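Local coordinates for RabGDI protein (Plasmodium falciparum 3D7, PDB 3P1W) that probably acts as a Rab GDP-dissociation inhibitor, a member of a family that holds Rab GTPases in their GDP-bound form, at residues S359-N364 and E396-L401; N335-T340 and C346-P351. One frame throughout, in Å; residues are numbered along the deposited sequence.

Overall arrangement
Interactions 1 and 2 lie on one mixed sheet, their centres about 9 Å apart. In each, a sheet strand meets a connecting segment: in interaction 1 the short helix 396-400 lies over strand 361-367, and in interaction 2 the turn in 335-340 packs at the Cys346 end of strand 346-350. These strands are antiparallel neighbours, bonded through Ile361 O to Ile350 N and Ile363 O to Ile348 N, each at 2.8 Å. Both contacts are largely buried and apolar, without a hydrogen bond across either. Interaction 1 uses proline and aliphatic carbons; interaction 2 adds a cysteine sulfur and a threonine whose hydroxyl bonds within its own turn. Leu401 O and Pro338 CD, 3.5 Å apart, join the helix segment and the turn segment.

Interaction 1. Residues S359-N364 and E396-L401; sequences SDIYIN and EKPLEL
Pro398 O takes the backbone N-H of Leu401 at 3.0 Å, and the same oxygen is met by Ile363 CD1 at 3.8 Å, a van der Waals contact. This is a helix-on-sheet contact: helix 396-400 belongs to the connection between strands 378-385 and 405-418, which flank strand 320-333, and it lies over strand 361-367. The strand's alternation decides who takes part, since Ile361 and Ile363 point to the helix while Tyr362 between them points away.

Pro398 carries most of the helix side. Its CG is 3.8 Å from Ile361 CG2 and 4.0 Å from Ile361 CD1; both branches of the isoleucine bear on one ring carbon, and the two side chains cross at about a right angle. Ile350 of the adjoining strand touches both residues. Leu399 is turned to other strands, reaching Val382 and Ile405.

Further along the strand, Ile363 holds CG1 anti to its carbonyl carbon (chi1 -48°) and continues it fully extended (chi2 178°). That places CD1 between Pro398 and Leu401, 4.2 Å from Pro398 CB and 3.9 Å from Leu401 CD1.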
loop_
_atom_site.group_PDB
_atom_site.type_symbol
_atom_site.label_atom_id
_atom_site.label_comp_id
_atom_site.label_asym_id
_atom_site.label_seq_id
_atom_site.Cartn_x
_atom_site.Cartn_y
_atom_site.Cartn_z
ATOM N N SER A 359 10.235 -12.009 -5.695
ATOM C CA SER A 359 9.432 -10.836 -5.298
ATOM C C SER A 359 9.496 -10.663 -3.787
ATOM O O SER A 359 9.632 -11.655 -3.035
ATOM C CB SER A 359 8.000 -10.990 -5.796
ATOM O OG SER A 359 7.353 -12.129 -5.210
ATOM N N ASP A 360 9.433 -9.415 -3.330
ATOM C CA ASP A 360 9.643 -9.130 -1.914
ATOM C C ASP A 360 8.470 -9.662 -1.057
ATOM O O ASP A 360 7.348 -9.874 -1.561
ATOM C CB ASP A 360 9.810 -7.634 -1.672
ATOM C CG ASP A 360 11.115 -7.054 -2.237
ATOM O OD1 ASP A 360 11.901 -7.742 -2.953
ATOM O OD2 ASP A 360 11.339 -5.852 -1.960
ATOM N N ILE A 361 8.724 -9.831 0.225
ATOM C CA ILE A 361 7.671 -10.134 1.204
ATOM C C ILE A 361 7.641 -9.005 2.222
ATOM O O ILE A 361 8.685 -8.380 2.506
ATOM C CB ILE A 361 7.872 -11.522 1.824
ATOM C CG1 ILE A 361 7.726 -12.589 0.711
ATOM C CG2 ILE A 361 6.906 -11.784 2.971
ATOM C CD1 ILE A 361 7.889 -14.062 1.173
ATOM N N TYR A 362 6.453 -8.726 2.747
ATOM C CA TYR A 362 6.223 -7.588 3.621
ATOM C C TYR A 362 5.459 -7.997 4.871
ATOM O O TYR A 362 4.637 -8.889 4.830
ATOM C CB TYR A 362 5.443 -6.510 2.871
ATOM C CG TYR A 362 5.985 -6.162 1.490
ATOM C CD1 TYR A 362 6.840 -5.072 1.314
ATOM C CD2 TYR A 362 5.663 -6.930 0.363
ATOM C CE1 TYR A 362 7.340 -4.735 0.068
ATOM C CE2 TYR A 362 6.168 -6.612 -0.898
ATOM C CZ TYR A 362 6.999 -5.517 -1.043
ATOM O OH TYR A 362 7.515 -5.194 -2.265
ATOM N N ILE A 363 5.734 -7.327 5.990
ATOM C CA ILE A 363 4.996 -7.548 7.230
ATOM C C ILE A 363 4.654 -6.196 7.847
ATOM O O ILE A 363 5.557 -5.382 8.085
ATOM C CB ILE A 363 5.772 -8.370 8.263
ATOM C CG1 ILE A 363 6.377 -9.621 7.640
ATOM C CG2 ILE A 363 4.896 -8.642 9.483
ATOM C CD1 ILE A 363 7.240 -10.509 8.595
ATOM N N ASN A 364 3.363 -5.943 8.068
ATOM C CA ASN A 364 2.926 -4.781 8.850
ATOM C C ASN A 364 2.440 -5.215 10.211
ATOM O O ASN A 364 1.880 -6.285 10.347
ATOM C CB ASN A 364 1.846 -4.022 8.123
ATOM C CG ASN A 364 2.420 -3.128 7.060
ATOM O OD1 ASN A 364 3.643 -2.891 7.028
ATOM N ND2 ASN A 364 1.570 -2.626 6.180
ATOM N N GLU A 396 6.320 -19.243 5.353
ATOM C CA GLU A 396 6.762 -19.937 6.574
ATOM C C GLU A 396 7.882 -19.201 7.295
ATOM O O GLU A 396 7.763 -18.934 8.500
ATOM C CB GLU A 396 7.141 -21.391 6.241
ATOM C CG GLU A 396 7.586 -22.225 7.397
ATOM C CD GLU A 396 7.999 -23.628 6.947
ATOM O OE1 GLU A 396 9.195 -23.934 7.017
ATOM O OE2 GLU A 396 7.131 -24.395 6.492
ATOM N N LYS A 397 8.940 -18.813 6.580
ATOM C CA LYS A 397 10.069 -18.124 7.220
ATOM C C LYS A 397 9.659 -16.749 7.756
ATOM O O LYS A 397 9.965 -16.398 8.889
ATOM C CB LYS A 397 11.282 -18.025 6.276
ATOM C CG LYS A 397 12.618 -17.986 7.010
ATOM N N PRO A 398 8.915 -15.955 6.958
ATOM C CA PRO A 398 8.429 -14.715 7.534
ATOM C C PRO A 398 7.595 -14.885 8.804
ATOM O O PRO A 398 7.725 -14.099 9.750
ATOM C CB PRO A 398 7.563 -14.119 6.408
ATOM C CG PRO A 398 8.153 -14.681 5.158
ATOM C CD PRO A 398 8.661 -16.046 5.519
ATOM N N LEU A 399 6.711 -15.884 8.821
ATOM C CA LEU A 399 5.891 -16.153 9.999
ATOM C C LEU A 399 6.739 -16.505 11.215
ATOM O O LEU A 399 6.351 -16.184 12.332
ATOM C CB LEU A 399 4.892 -17.266 9.741
ATOM C CG LEU A 399 3.731 -16.956 8.801
ATOM C CD1 LEU A 399 2.978 -18.265 8.408
ATOM C CD2 LEU A 399 2.796 -15.935 9.421
ATOM N N GLU A 400 7.881 -17.153 10.988
ATOM C CA GLU A 400 8.805 -17.480 12.094
ATOM C C GLU A 400 9.384 -16.261 12.791
ATOM O O GLU A 400 9.901 -16.386 13.903
ATOM C CB GLU A 400 9.956 -18.383 11.619
ATOM C CG GLU A 400 9.508 -19.743 11.209
ATOM C CD GLU A 400 10.662 -20.616 10.664
ATOM O OE1 GLU A 400 11.839 -20.184 10.672
ATOM O OE2 GLU A 400 10.356 -21.722 10.186
ATOM N N LEU A 401 9.322 -15.093 12.145
ATOM C CA LEU A 401 9.787 -13.867 12.758
ATOM C C LEU A 401 8.880 -13.346 13.868
ATOM O O LEU A 401 9.310 -12.505 14.648
ATOM C CB LEU A 401 9.953 -12.763 11.710
ATOM C CG LEU A 401 10.938 -13.019 10.584
ATOM C CD1 LEU A 401 10.764 -11.939 9.511
ATOM C CD2 LEU A 401 12.382 -13.039 11.179
#

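Interaction 2. Residues N335-T340 and C346-P351; sequences NPIPET and CQIIIP
Cys346, Ile348 and Ile337 bury the most surface here, with Thr340 close behind, in a contact between a type II beta turn and the first residues of a sheet strand. The turn runs from Ile337 to Thr340 in the loop that joins strand 320-333 to strand 346-350. Pro338 and Glu339 are its central residues, and the positive phi of Glu339 (70°) matches the turn type. Its two end residues direct their side chains to the strand, where Cys346 and Ile348 face them and Gln347 points away.

Ile337 and Ile348 reach toward each other tip to tip, their CD1 atoms 3.9 Å apart. In both, the longer branch is extended and CG1 stands anti to the carbonyl carbon, which carries the terminal methyl far from each backbone. Ile337 CD1 also comes within 4.3 Å of Cys346 SG.

That sulfur packs most closely on Thr340, 4.0 Å from CG2 and 4.1 Å from CB. The same methyl of Thr340 is 4.4 Å from Ile348 CD1, a looser approach, so Cys346 and Ile348 share Thr340 as well as Ile337. Tyr124 and Ile140, on further strands of the sheet, touch both Thr340 and Ile348, while Ile337 also rests on Ile363 and Leu365.

Thr340 divides its side chain between two tasks. With chi1 at 61°, OG1 sits between backbone N and carbonyl carbon and turns back to the loop, leaving CG2 for the sulfur. Ile337 O receives two bonds: a weak one from Thr340 N at 3.3 Å, and a short one from Thr340 OG1 at 2.6 Å, whose C=O...OG1 angle is 136°, with OG1 tilted modestly from the carbonyl plane.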
loop_
_atom_site.group_PDB
_atom_site.type_symbol
_atom_site.label_atom_id
_atom_site.label_comp_id
_atom_site.label_asym_id
_atom_site.label_seq_id
_atom_site.Cartn_x
_atom_site.Cartn_y
_atom_site.Cartn_z
ATOM N N ASN A 335 2.247 -10.446 21.864
ATOM C CA ASN A 335 3.328 -9.504 22.167
ATOM C C ASN A 335 3.843 -8.866 20.888
ATOM O O ASN A 335 3.560 -9.380 19.802
ATOM C CB ASN A 335 4.472 -10.241 22.847
ATOM C CG ASN A 335 4.164 -10.578 24.292
ATOM O OD1 ASN A 335 3.953 -9.677 25.133
ATOM N ND2 ASN A 335 4.102 -11.871 24.592
ATOM N N PRO A 336 4.609 -7.759 21.004
ATOM C CA PRO A 336 5.234 -7.216 19.797
ATOM C C PRO A 336 6.115 -8.230 19.067
ATOM O O PRO A 336 6.577 -9.219 19.659
ATOM C CB PRO A 336 6.102 -6.061 20.327
ATOM C CG PRO A 336 5.485 -5.695 21.665
ATOM C CD PRO A 336 5.011 -7.011 22.220
ATOM N N ILE A 337 6.364 -7.981 17.788
ATOM C CA ILE A 337 7.278 -8.801 17.002
ATOM C C ILE A 337 8.680 -8.773 17.649
ATOM O O ILE A 337 9.239 -7.692 17.851
ATOM C CB ILE A 337 7.384 -8.315 15.547
ATOM C CG1 ILE A 337 6.037 -8.513 14.804
ATOM C CG2 ILE A 337 8.475 -9.053 14.794
ATOM C CD1 ILE A 337 6.013 -7.901 13.399
ATOM N N PRO A 338 9.263 -9.954 17.928
ATOM C CA PRO A 338 10.623 -9.953 18.501
ATOM C C PRO A 338 11.608 -9.136 17.646
ATOM O O PRO A 338 11.495 -9.111 16.409
ATOM C CB PRO A 338 10.980 -11.440 18.540
ATOM C CG PRO A 338 9.630 -12.110 18.726
ATOM C CD PRO A 338 8.711 -11.313 17.842
ATOM N N GLU A 339 12.520 -8.420 18.308
ATOM C CA GLU A 339 13.577 -7.668 17.620
ATOM C C GLU A 339 13.081 -6.433 16.832
ATOM O O GLU A 339 13.730 -5.978 15.873
ATOM C CB GLU A 339 14.411 -8.585 16.707
ATOM C CG GLU A 339 14.809 -9.964 17.314
ATOM C CD GLU A 339 15.511 -9.895 18.696
ATOM O OE1 GLU A 339 16.278 -8.943 18.954
ATOM O OE2 GLU A 339 15.316 -10.833 19.515
ATOM N N THR A 340 11.936 -5.887 17.233
ATOM C CA THR A 340 11.456 -4.629 16.685
ATOM C C THR A 340 11.298 -3.618 17.826
ATOM O O THR A 340 10.474 -2.707 17.756
ATOM C CB THR A 340 10.124 -4.801 15.936
ATOM O OG1 THR A 340 9.137 -5.291 16.835
ATOM C CG2 THR A 340 10.292 -5.771 14.802
ATOM N N CYS A 346 4.829 -1.328 13.209
ATOM C CA CYS A 346 6.041 -1.340 12.405
ATOM C C CYS A 346 5.793 -1.978 11.046
ATOM O O CYS A 346 4.757 -2.595 10.817
ATOM C CB CYS A 346 7.230 -2.039 13.135
ATOM S SG CYS A 346 7.073 -3.777 13.416
ATOM N N GLN A 347 6.737 -1.732 10.143
ATOM C CA GLN A 347 6.800 -2.305 8.800
ATOM C C GLN A 347 8.137 -3.052 8.669
ATOM O O GLN A 347 9.196 -2.528 9.086
ATOM C CB GLN A 347 6.743 -1.198 7.748
ATOM C CG GLN A 347 6.807 -1.687 6.273
ATOM C CD GLN A 347 6.557 -0.553 5.278
ATOM O OE1 GLN A 347 5.958 -0.744 4.215
ATOM N NE2 GLN A 347 6.988 0.634 5.640
ATOM N N ILE A 348 8.088 -4.265 8.132
ATOM C CA ILE A 348 9.266 -5.044 7.810
ATOM C C ILE A 348 9.249 -5.362 6.335
ATOM O O ILE A 348 8.280 -5.926 5.833
ATOM C CB ILE A 348 9.326 -6.373 8.607
ATOM C CG1 ILE A 348 9.290 -6.140 10.128
ATOM C CG2 ILE A 348 10.554 -7.205 8.227
ATOM C CD1 ILE A 348 8.964 -7.409 10.922
ATOM N N ILE A 349 10.276 -4.919 5.637
ATOM C CA ILE A 349 10.457 -5.178 4.236
ATOM C C ILE A 349 11.477 -6.301 4.096
ATOM O O ILE A 349 12.617 -6.190 4.594
ATOM C CB ILE A 349 10.888 -3.907 3.491
ATOM C CG1 ILE A 349 9.753 -2.876 3.555
ATOM C CG2 ILE A 349 11.291 -4.224 2.014
ATOM C CD1 ILE A 349 10.095 -1.468 3.067
ATOM N N ILE A 350 11.082 -7.359 3.399
ATOM C CA ILE A 350 11.992 -8.497 3.155
ATOM C C ILE A 350 12.413 -8.556 1.678
ATOM O O ILE A 350 11.621 -8.981 0.808
ATOM C CB ILE A 350 11.377 -9.828 3.573
ATOM C CG1 ILE A 350 10.825 -9.768 5.008
ATOM C CG2 ILE A 350 12.460 -10.977 3.379
ATOM C CD1 ILE A 350 10.069 -11.039 5.460
ATOM N N PRO A 351 13.645 -8.102 1.382
ATOM C CA PRO A 351 14.084 -8.098 -0.011
ATOM C C PRO A 351 14.126 -9.514 -0.564
ATOM O O PRO A 351 14.543 -10.442 0.124
ATOM C CB PRO A 351 15.463 -7.450 0.049
ATOM C CG PRO A 351 15.437 -6.635 1.293
ATOM C CD PRO A 351 14.565 -7.345 2.255
#